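Local coordinates for protein glutathione S-transferase (Burkholderia xenovorans, PDB 2DSA) that is a bacterial glutathione S-transferase that binds glutathione and reductively dechlorinates metabolites of polychlorinated biphenyls, at residues S39-Y43 / L44-P48; Y92-Q95 / Q96-F100; N123-R126 / Q127-T131; G134-A137 / R138-H142. All blocks are in the same frame, centred on the assembly; numbering follows the deposited sequence.

Contact 1. Residues S39-Y43 / L44-P48; sequences SGQDY and LEVNP
The carbonyl oxygen of Y43 accepts two backbone bonds from the turn that follows it. N47 N approaches nearly along the C=O axis at 2.9 Å from Y43 O, whereas V46 N, also at 2.9 Å from Y43 O, stands well above the carbonyl plane. One residue earlier D42 O takes the amide of E45 (E45 N to D42 O, 3.0 Å), and D42 OD1 adds a weak bond to L44 N. Residues 44-46 thus turn helically, the amides of L44 (weakly), E45 and V46 being taken up by D42 OD1, D42 O and Y43 O. The carboxylates of D42 and E45 come within 3.7 Å (D42 OD2 to E45 OE1) with their planes 74° apart; a water bridges D42 N and E45 OE1, 2.8 Å from each. A chi1 of 177° points the Y43 ring away from its own amide nitrogen and over the turn: CD1 lies 3.9 Å from V46 CB, and the phenol end passes beside N47 CB. The polar ends of both residues turn elsewhere, Y43 OH and N47 ND2 each bonding to Y51 O, while N47 OD1 takes A49 N. Y51 and V52 belong to the glutathione pocket. The two carboxylates lie on the solvent side, and their closeness probably raises the proton affinity of one of them, while the buried tyrosine and asparagine are tied to the chain that lines the pocket.

Contact 2. Residues Y92-Q95 / Q96-F100; sequences YHLQ and QWLNF
H93 lies alongside W97, one helical turn further on, both side chains pointing the same way. The imidazole and the five-membered ring of the indole have centroids 5.1 Å apart and planes inclined at 45°, an oblique pairing, with H93 NE2 placed at the indole edge 3.5 Å from W97 NE1. The ring of H93 swings along the helix towards the tryptophan because chi1, at -164°, sets CG opposite the residue's own nitrogen, and E90 holds its ND1 from the preceding turn. The amide group of Q96 sits at the edge of the imidazole, its CD 3.8 Å from H93 CD2, and its plane is turned 63° from that of the ring. Around the helix, the branch carbon CG of L94 lies 4.1 Å from the methyl CD1 of L98; the CG of L98 also rests 3.3 Å from L94 O. Beneath these side chains the backbone bonds run unbroken from i to i+4, from Q96 N to Y92 O through N99 N to Q95 O. The L98 N to L94 O bond measures 2.7 Å.

Y92, Q95 and N99 serve different neighbours. Y92 OH bonds to D75 of the second subunit and Q95 NE2 to Q71, while N99 ND2 bonds to E65 of the second subunit and N99 touches a bound glutathione. L94, L98 and W97 also pack outward, all three on helix 153-163, L98 on helix 66-76 as well, and W97 on Q139. The arrangement is that of the long first helix of the all-helical GST C-terminal domain, which lines the dimer interface of the fold.

Contact 3. Residues N123-R126 / Q127-T131; sequences NAVR and QSLNT
S128 grips the carbonyl of A124 twice, through its backbone and its hydroxyl. S128 N lies 2.9 Å from A124 O and in the carbonyl plane, with an N-H...O angle of 163°, whereas S128 OG donates to A124 O at 3.1 Å from well above that plane. The hydroxyl gets there because OG stands anti to the carbonyl carbon (chi1 -56°), which folds it back along the preceding turn. Q127 N bonds chiefly to N123 O at 3.2 Å and only weakly to A124 O. T131 repeats the serine's pattern on Q127 O: its OG1 and N, each 3.3 Å from Q127 O, arrive from opposite faces of the carbonyl plane. On the buried side V125 and L129 are loosely apposed, V125 CG1 being 4.5 Å from L129 CD1, while L129 CB and CG rest against V125 O. The extended R126 reaches away to bond V168 O through NH2. Helix 119-139 turns its V125 and L129 side towards helix 89-109, where they meet S108, with L129 also touching L105 and F109; R126 packs on L112 and I170, and A124 on W121 of the second subunit.

Contact 4. Residues G134-A137 / R138-H142; sequences GQVA and RQLEH
L140 N donates to V136 O at 2.9 Å, the shortest of the helical bonds in this contact, with an N-H...O angle of 144°. L140 N also makes a weak bond to A137 O, and L140 is where the chain leaves the helical conformation. Before it, two ordinary helical bonds carry the turn, from R138 N to G134 O (3.0 Å) and from Q139 N to Q135 O (3.1 Å). Further along, A137 O takes a bond from S177 OG, so a carbonyl at the end of the helix finds a partner from helix 176-186. The side chains of V136 and L140 lie side by side and point the same way, with V136 CG1 3.9 Å from L140 CD1. R138 folds back over the preceding turn. Its chain bends at chi3 (-64°), which lays the guanidinium flat above the backbone, so that G134 O stands 3.4 Å over one face and Q135 CA 3.6 Å over the same face, both displaced from the centre of the group. NH1 comes within 3.4 Å of G134 O, but the angle is too poor for a hydrogen bond; the contact is face-on, with CG of R138 also 3.4 Å from G134 O. G134, having no side chain, leaves room for that group. Q135 packs against F100 and, across the dimer, on A49 of the second subunit. V136 and L140 form the apolar, buried side against L178 and L158, whereas the positive charge of R138 lies face-on over G134 O and may interact favourably with that carbonyl without a directed hydrogen bond.

Contacts 2 and 3 lie within helices and contact 4 at the C-terminal end of helix 119-139, which it shares with contact 3; contact 1 is a turn between strands 36-37 and 54-56. Contact 2 is buried, the others partly so. Contacts 2 and 4 meet directly, F100 and W97 packing on Q135, V136 and Q139, while contact 3 stays about 7 Å from contact 2 and contact 1 about 16 Å from it, between nearest atoms. Contact 1 combines backbone hydrogen bonds of a turn with two nearby carboxylates, contact 2 aromatic and aliphatic packing, contact 3 carbonyls bonded by both hydroxyl and amide, and contact 4 an arginine laid over the backbone beside an aliphatic pair.

Contact 1. Residues S39-Y43 / L44-P48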
loop_
_atom_site.group_PDB
_atom_site.type_symbol
_atom_site.label_atom_id
_atom_site.label_comp_id
_atom_site.label_asym_id
_atom_site.label_seq_id
_atom_site.Cartn_x
_atom_site.Cartn_y
_atom_site.Cartn_z
ATOM N N SER A 39 -1.615 21.517 -19.338
ATOM C CA SER A 39 -2.376 21.848 -20.537
ATOM C C SER A 39 -3.760 22.430 -20.226
ATOM O O SER A 39 -4.500 22.771 -21.139
ATOM C CB SER A 39 -2.496 20.626 -21.461
ATOM O OG SER A 39 -3.397 19.658 -20.953
ATOM N N GLY A 40 -4.107 22.534 -18.943
ATOM C CA GLY A 40 -5.435 23.014 -18.538
ATOM C C GLY A 40 -6.525 21.954 -18.485
ATOM O O GLY A 40 -7.701 22.272 -18.280
ATOM N N GLN A 41 -6.145 20.691 -18.670
ATOM C CA GLN A 41 -7.092 19.590 -18.563
ATOM C C GLN A 41 -7.512 19.366 -17.111
ATOM O O GLN A 41 -6.720 19.561 -16.170
ATOM C CB GLN A 41 -6.518 18.303 -19.154
ATOM C CG GLN A 41 -7.524 17.159 -19.177
ATOM C CD GLN A 41 -6.989 15.890 -19.804
ATOM O OE1 GLN A 41 -7.756 14.976 -20.113
ATOM N NE2 GLN A 41 -5.675 15.823 -20.002
ATOM N N ASP A 42 -8.778 19.001 -16.939
ATOM C CA ASP A 42 -9.306 18.585 -15.639
ATOM C C ASP A 42 -8.624 17.249 -15.248
ATOM O O ASP A 42 -8.839 16.232 -15.888
ATOM C CB ASP A 42 -10.836 18.472 -15.760
ATOM C CG ASP A 42 -11.499 17.722 -14.615
ATOM O OD1 ASP A 42 -10.916 17.532 -13.526
ATOM O OD2 ASP A 42 -12.665 17.334 -14.824
ATOM N N TYR A 43 -7.780 17.283 -14.219
ATOM C CA TYR A 43 -6.937 16.130 -13.870
ATOM C C TYR A 43 -7.737 14.952 -13.326
ATOM O O TYR A 43 -7.290 13.807 -13.428
ATOM C CB TYR A 43 -5.820 16.516 -12.900
ATOM C CG TYR A 43 -4.974 15.339 -12.449
ATOM C CD1 TYR A 43 -4.202 14.623 -13.363
ATOM C CD2 TYR A 43 -4.978 14.920 -11.112
ATOM C CE1 TYR A 43 -3.438 13.527 -12.955
ATOM C CE2 TYR A 43 -4.206 13.830 -10.694
ATOM C CZ TYR A 43 -3.441 13.140 -11.619
ATOM O OH TYR A 43 -2.669 12.066 -11.220
ATOM N N LEU A 44 -8.918 15.226 -12.771
ATOM C CA LEU A 44 -9.837 14.152 -12.360
ATOM C C LEU A 44 -10.373 13.309 -13.516
ATOM O O LEU A 44 -10.863 12.200 -13.301
ATOM C CB LEU A 44 -10.984 14.687 -11.489
ATOM C CG LEU A 44 -10.677 14.807 -9.997
ATOM C CD1 LEU A 44 -9.597 15.830 -9.719
ATOM C CD2 LEU A 44 -11.933 15.131 -9.204
ATOM N N GLU A 45 -10.247 13.812 -14.747
ATOM C CA GLU A 45 -10.528 13.006 -15.944
ATOM C C GLU A 45 -9.490 11.911 -16.100
ATOM O O GLU A 45 -9.764 10.886 -16.733
ATOM C CB GLU A 45 -10.514 13.869 -17.216
ATOM C CG GLU A 45 -11.719 14.823 -17.346
ATOM C CD GLU A 45 -11.592 15.786 -18.531
ATOM O OE1 GLU A 45 -12.240 16.868 -18.506
ATOM O OE2 GLU A 45 -10.833 15.470 -19.477
ATOM N N VAL A 46 -8.299 12.143 -15.535
ATOM C CA VAL A 46 -7.157 11.229 -15.650
ATOM C C VAL A 46 -7.114 10.295 -14.421
ATOM O O VAL A 46 -7.146 9.074 -14.570
ATOM C CB VAL A 46 -5.823 12.001 -15.825
ATOM C CG1 VAL A 46 -4.645 11.043 -15.830
ATOM C CG2 VAL A 46 -5.816 12.863 -17.153
ATOM N N ASN A 47 -7.044 10.876 -13.220
ATOM C CA ASN A 47 -7.195 10.106 -11.977
ATOM C C ASN A 47 -8.434 10.562 -11.215
ATOM O O ASN A 47 -8.458 11.669 -10.688
ATOM C CB ASN A 47 -5.949 10.195 -11.080
ATOM C CG ASN A 47 -6.070 9.351 -9.803
ATOM O OD1 ASN A 47 -7.015 8.592 -9.624
ATOM N ND2 ASN A 47 -5.103 9.498 -8.914
ATOM N N PRO A 48 -9.465 9.698 -11.165
ATOM C CA PRO A 48 -10.738 9.976 -10.487
ATOM C C PRO A 48 -10.571 10.389 -9.021
ATOM O O PRO A 48 -11.405 11.142 -8.515
ATOM C CB PRO A 48 -11.490 8.644 -10.571
ATOM C CG PRO A 48 -10.865 7.910 -11.712
ATOM C CD PRO A 48 -9.437 8.353 -11.772
HETATM O O HOH W 1 -10.735 19.182 -18.988
#

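Contact 2. Residues Y92-Q95 / Q96-F100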
loop_
_atom_site.group_PDB
_atom_site.type_symbol
_atom_site.label_atom_id
_atom_site.label_comp_id
_atom_site.label_asym_id
_atom_site.label_seq_id
_atom_site.Cartn_x
_atom_site.Cartn_y
_atom_site.Cartn_z
ATOM N N TYR A 92 8.037 -10.449 -3.653
ATOM C CA TYR A 92 7.010 -10.269 -2.584
ATOM C C TYR A 92 7.532 -9.412 -1.441
ATOM O O TYR A 92 6.829 -8.557 -0.903
ATOM C CB TYR A 92 6.446 -11.604 -2.077
ATOM C CG TYR A 92 5.909 -12.456 -3.206
ATOM C CD1 TYR A 92 6.642 -13.539 -3.689
ATOM C CD2 TYR A 92 4.700 -12.147 -3.826
ATOM C CE1 TYR A 92 6.178 -14.303 -4.748
ATOM C CE2 TYR A 92 4.222 -12.912 -4.884
ATOM C CZ TYR A 92 4.972 -13.986 -5.340
ATOM O OH TYR A 92 4.516 -14.748 -6.384
ATOM N N HIS A 93 8.793 -9.635 -1.107
ATOM C CA HIS A 93 9.504 -8.827 -0.141
ATOM C C HIS A 93 9.595 -7.330 -0.563
ATOM O O HIS A 93 9.460 -6.437 0.274
ATOM C CB HIS A 93 10.881 -9.456 0.110
ATOM C CG HIS A 93 11.569 -8.955 1.344
ATOM N ND1 HIS A 93 12.929 -9.100 1.546
ATOM C CD2 HIS A 93 11.094 -8.307 2.434
ATOM C CE1 HIS A 93 13.258 -8.562 2.706
ATOM N NE2 HIS A 93 12.164 -8.072 3.264
ATOM N N LEU A 94 9.803 -7.061 -1.855
ATOM C CA LEU A 94 9.692 -5.689 -2.371
ATOM C C LEU A 94 8.271 -5.089 -2.167
ATOM O O LEU A 94 8.128 -3.917 -1.782
ATOM C CB LEU A 94 10.073 -5.634 -3.863
ATOM C CG LEU A 94 9.874 -4.286 -4.568
ATOM C CD1 LEU A 94 11.066 -3.420 -4.327
ATOM C CD2 LEU A 94 9.676 -4.451 -6.074
ATOM N N GLN A 95 7.242 -5.888 -2.441
ATOM C CA GLN A 95 5.851 -5.449 -2.307
ATOM C C GLN A 95 5.470 -5.178 -0.853
ATOM O O GLN A 95 4.653 -4.285 -0.567
ATOM C CB GLN A 95 4.904 -6.495 -2.918
ATOM C CG GLN A 95 5.134 -6.628 -4.410
ATOM C CD GLN A 95 4.518 -7.849 -5.028
ATOM O OE1 GLN A 95 4.158 -8.824 -4.348
ATOM N NE2 GLN A 95 4.418 -7.821 -6.345
ATOM N N GLN A 96 6.042 -5.986 0.042
ATOM C CA GLN A 96 5.964 -5.753 1.480
ATOM C C GLN A 96 6.526 -4.381 1.803
ATOM O O GLN A 96 5.836 -3.564 2.387
ATOM C CB GLN A 96 6.753 -6.838 2.234
ATOM C CG GLN A 96 6.909 -6.555 3.733
ATOM C CD GLN A 96 7.904 -7.498 4.397
ATOM O OE1 GLN A 96 8.894 -7.056 4.984
ATOM N NE2 GLN A 96 7.681 -8.798 4.250
ATOM N N TRP A 97 7.776 -4.124 1.402
ATOM C CA TRP A 97 8.396 -2.831 1.656
ATOM C C TRP A 97 7.661 -1.669 1.014
ATOM O O TRP A 97 7.471 -0.629 1.670
ATOM C CB TRP A 97 9.890 -2.824 1.337
ATOM C CG TRP A 97 10.685 -3.334 2.498
ATOM C CD1 TRP A 97 11.398 -4.504 2.555
ATOM C CD2 TRP A 97 10.801 -2.725 3.797
ATOM N NE1 TRP A 97 11.966 -4.642 3.801
ATOM C CE2 TRP A 97 11.613 -3.572 4.583
ATOM C CE3 TRP A 97 10.318 -1.532 4.363
ATOM C CZ2 TRP A 97 11.951 -3.272 5.918
ATOM C CZ3 TRP A 97 10.660 -1.225 5.689
ATOM C CH2 TRP A 97 11.465 -2.099 6.449
ATOM N N LEU A 98 7.205 -1.848 -0.233
ATOM C CA LEU A 98 6.431 -0.802 -0.917
ATOM C C LEU A 98 5.114 -0.480 -0.192
ATOM O O LEU A 98 4.750 0.677 -0.075
ATOM C CB LEU A 98 6.153 -1.164 -2.383
ATOM C CG LEU A 98 7.303 -1.195 -3.398
ATOM C CD1 LEU A 98 6.778 -1.679 -4.753
ATOM C CD2 LEU A 98 7.968 0.186 -3.539
ATOM N N ASN A 99 4.397 -1.505 0.270
ATOM C CA ASN A 99 3.165 -1.259 1.002
ATOM C C ASN A 99 3.400 -0.625 2.379
ATOM O O ASN A 99 2.599 0.202 2.816
ATOM C CB ASN A 99 2.319 -2.527 1.154
ATOM C CG ASN A 99 0.887 -2.207 1.488
ATOM O OD1 ASN A 99 0.142 -1.779 0.622
ATOM N ND2 ASN A 99 0.496 -2.376 2.767
ATOM N N PHE A 100 4.479 -1.047 3.050
ATOM C CA PHE A 100 4.971 -0.407 4.269
ATOM C C PHE A 100 5.254 1.088 4.103
ATOM O O PHE A 100 4.793 1.912 4.904
ATOM C CB PHE A 100 6.227 -1.105 4.796
ATOM C CG PHE A 100 6.715 -0.552 6.114
ATOM C CD1 PHE A 100 6.294 -1.117 7.321
ATOM C CD2 PHE A 100 7.590 0.546 6.156
ATOM C CE1 PHE A 100 6.734 -0.615 8.536
ATOM C CE2 PHE A 100 8.038 1.058 7.362
ATOM C CZ PHE A 100 7.617 0.479 8.560
#

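Contact 3. Residues N123-R126 / Q127-T131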
loop_
_atom_site.group_PDB
_atom_site.type_symbol
_atom_site.label_atom_id
_atom_site.label_comp_id
_atom_site.label_asym_id
_atom_site.label_seq_id
_atom_site.Cartn_x
_atom_site.Cartn_y
_atom_site.Cartn_z
ATOM N N ASN A 123 0.322 15.228 16.423
ATOM C CA ASN A 123 1.130 14.657 17.501
ATOM C C ASN A 123 1.103 13.134 17.474
ATOM O O ASN A 123 2.118 12.492 17.751
ATOM C CB ASN A 123 0.685 15.166 18.884
ATOM C CG ASN A 123 1.019 16.645 19.117
ATOM O OD1 ASN A 123 2.076 17.138 18.717
ATOM N ND2 ASN A 123 0.109 17.352 19.781
ATOM N N ALA A 124 -0.056 12.567 17.139
ATOM C CA ALA A 124 -0.228 11.117 17.063
ATOM C C ALA A 124 0.607 10.545 15.924
ATOM O O ALA A 124 1.347 9.572 16.098
ATOM C CB ALA A 124 -1.690 10.769 16.867
ATOM N N VAL A 125 0.475 11.182 14.765
ATOM C CA VAL A 125 1.171 10.806 13.550
ATOM C C VAL A 125 2.696 10.923 13.694
ATOM O O VAL A 125 3.431 10.055 13.224
ATOM C CB VAL A 125 0.592 11.615 12.352
ATOM C CG1 VAL A 125 1.654 12.417 11.625
ATOM C CG2 VAL A 125 -0.204 10.712 11.431
ATOM N N ARG A 126 3.162 11.974 14.371
ATOM C CA ARG A 126 4.594 12.146 14.644
ATOM C C ARG A 126 5.144 11.021 15.515
ATOM O O ARG A 126 6.298 10.625 15.372
ATOM C CB ARG A 126 4.878 13.514 15.276
ATOM C CG ARG A 126 4.940 14.645 14.260
ATOM C CD ARG A 126 5.156 16.007 14.914
ATOM N NE ARG A 126 5.008 17.096 13.946
ATOM C CZ ARG A 126 6.001 17.597 13.215
ATOM N NH1 ARG A 126 7.239 17.121 13.335
ATOM N NH2 ARG A 126 5.754 18.582 12.364
ATOM N N GLN A 127 4.297 10.505 16.400
ATOM C CA GLN A 127 4.654 9.413 17.298
ATOM C C GLN A 127 4.706 8.079 16.561
ATOM O O GLN A 127 5.630 7.270 16.788
ATOM C CB GLN A 127 3.655 9.343 18.464
ATOM C CG GLN A 127 4.288 9.027 19.814
ATOM C CD GLN A 127 5.547 9.858 20.093
ATOM O OE1 GLN A 127 6.632 9.304 20.312
ATOM N NE2 GLN A 127 5.410 11.191 20.065
ATOM N N SER A 128 3.706 7.856 15.696
ATOM C CA SER A 128 3.662 6.686 14.797
ATOM C C SER A 128 4.923 6.641 13.951
ATOM O O SER A 128 5.563 5.600 13.842
ATOM C CB SER A 128 2.439 6.726 13.871
ATOM O OG SER A 128 1.228 6.827 14.604
ATOM N N LEU A 129 5.273 7.786 13.375
ATOM C CA LEU A 129 6.461 7.914 12.530
ATOM C C LEU A 129 7.766 7.670 13.271
ATOM O O LEU A 129 8.674 7.031 12.736
ATOM C CB LEU A 129 6.499 9.286 11.851
ATOM C CG LEU A 129 5.651 9.422 10.585
ATOM C CD1 LEU A 129 5.575 10.883 10.179
ATOM C CD2 LEU A 129 6.209 8.546 9.446
ATOM N N ASN A 130 7.867 8.196 14.493
ATOM C CA ASN A 130 9.035 7.957 15.332
ATOM C C ASN A 130 9.314 6.468 15.461
ATOM O O ASN A 130 10.467 6.040 15.381
ATOM C CB ASN A 130 8.832 8.574 16.722
ATOM C CG ASN A 130 10.072 8.483 17.585
ATOM O OD1 ASN A 130 10.217 7.554 18.399
ATOM N ND2 ASN A 130 10.988 9.447 17.411
ATOM N N THR A 131 8.256 5.683 15.663
ATOM C CA THR A 131 8.379 4.231 15.840
ATOM C C THR A 131 8.733 3.558 14.516
ATOM O O THR A 131 9.662 2.755 14.435
ATOM C CB THR A 131 7.070 3.610 16.364
ATOM O OG1 THR A 131 6.663 4.280 17.558
ATOM C CG2 THR A 131 7.248 2.126 16.651
#

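Contact 4. Residues G134-A137 / R138-H142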
loop_
_atom_site.group_PDB
_atom_site.type_symbol
_atom_site.label_atom_id
_atom_site.label_comp_id
_atom_site.label_asym_id
_atom_site.label_seq_id
_atom_site.Cartn_x
_atom_site.Cartn_y
_atom_site.Cartn_z
ATOM N N GLY A 134 12.111 4.191 13.216
ATOM C CA GLY A 134 13.026 3.352 13.987
ATOM C C GLY A 134 13.186 1.982 13.347
ATOM O O GLY A 134 14.303 1.487 13.190
ATOM N N GLN A 135 12.067 1.372 12.960
ATOM C CA GLN A 135 12.114 0.065 12.313
ATOM C C GLN A 135 12.943 0.088 11.014
ATOM O O GLN A 135 13.709 -0.843 10.740
ATOM C CB GLN A 135 10.703 -0.468 12.057
ATOM C CG GLN A 135 10.666 -1.877 11.446
ATOM C CD GLN A 135 9.269 -2.312 11.055
ATOM O OE1 GLN A 135 8.275 -1.610 11.316
ATOM N NE2 GLN A 135 9.179 -3.469 10.408
ATOM N N VAL A 136 12.807 1.159 10.235
ATOM C CA VAL A 136 13.542 1.282 8.967
ATOM C C VAL A 136 15.021 1.565 9.190
ATOM O O VAL A 136 15.871 1.069 8.449
ATOM C CB VAL A 136 12.935 2.369 8.044
ATOM C CG1 VAL A 136 13.572 2.319 6.676
ATOM C CG2 VAL A 136 11.439 2.180 7.932
ATOM N N ALA A 137 15.325 2.370 10.208
ATOM C CA ALA A 137 16.706 2.662 10.565
ATOM C C ALA A 137 17.446 1.390 10.965
ATOM O O ALA A 137 18.597 1.189 10.572
ATOM C CB ALA A 137 16.765 3.704 11.671
ATOM N N ARG A 138 16.775 0.519 11.718
ATOM C CA ARG A 138 17.363 -0.773 12.077
ATOM C C ARG A 138 17.576 -1.658 10.848
ATOM O O ARG A 138 18.595 -2.356 10.743
ATOM C CB ARG A 138 16.537 -1.470 13.157
ATOM C CG ARG A 138 16.541 -0.689 14.476
ATOM C CD ARG A 138 15.969 -1.468 15.669
ATOM N NE ARG A 138 14.549 -1.795 15.497
ATOM C CZ ARG A 138 13.533 -0.988 15.805
ATOM N NH1 ARG A 138 13.759 0.231 16.307
ATOM N NH2 ARG A 138 12.285 -1.408 15.603
ATOM N N GLN A 139 16.626 -1.600 9.906
ATOM C CA GLN A 139 16.709 -2.369 8.662
ATOM C C GLN A 139 17.920 -1.917 7.840
ATOM O O GLN A 139 18.622 -2.734 7.261
ATOM C CB GLN A 139 15.406 -2.224 7.855
ATOM C CG GLN A 139 15.365 -2.962 6.488
ATOM C CD GLN A 139 15.216 -4.487 6.595
ATOM O OE1 GLN A 139 15.566 -5.213 5.661
ATOM N NE2 GLN A 139 14.691 -4.973 7.718
ATOM N N LEU A 140 18.175 -0.612 7.833
ATOM C CA LEU A 140 19.248 -0.030 7.033
ATOM C C LEU A 140 20.590 0.100 7.773
ATOM O O LEU A 140 21.555 0.655 7.231
ATOM C CB LEU A 140 18.793 1.303 6.421
ATOM C CG LEU A 140 17.691 1.209 5.352
ATOM C CD1 LEU A 140 17.103 2.569 5.060
ATOM C CD2 LEU A 140 18.183 0.550 4.052
ATOM N N GLU A 141 20.644 -0.448 8.992
ATOM C CA GLU A 141 21.845 -0.410 9.831
ATOM C C GLU A 141 23.011 -1.246 9.333
ATOM O O GLU A 141 24.163 -0.795 9.394
ATOM C CB GLU A 141 21.527 -0.841 11.257
ATOM C CG GLU A 141 21.629 0.277 12.269
ATOM C CD GLU A 141 21.231 -0.176 13.655
ATOM O OE1 GLU A 141 20.580 0.624 14.375
ATOM O OE2 GLU A 141 21.553 -1.337 14.024
ATOM N N HIS A 142 22.732 -2.461 8.863
ATOM C CA HIS A 142 23.814 -3.359 8.448
ATOM C C HIS A 142 23.788 -3.702 6.957
ATOM O O HIS A 142 24.610 -4.496 6.487
ATOM C CB HIS A 142 23.851 -4.633 9.318
ATOM C CG HIS A 142 23.896 -4.359 10.792
ATOM N ND1 HIS A 142 25.010 -3.841 11.422
ATOM C CD2 HIS A 142 22.959 -4.525 11.759
ATOM C CE1 HIS A 142 24.755 -3.696 12.712
ATOM N NE2 HIS A 142 23.518 -4.102 12.942
#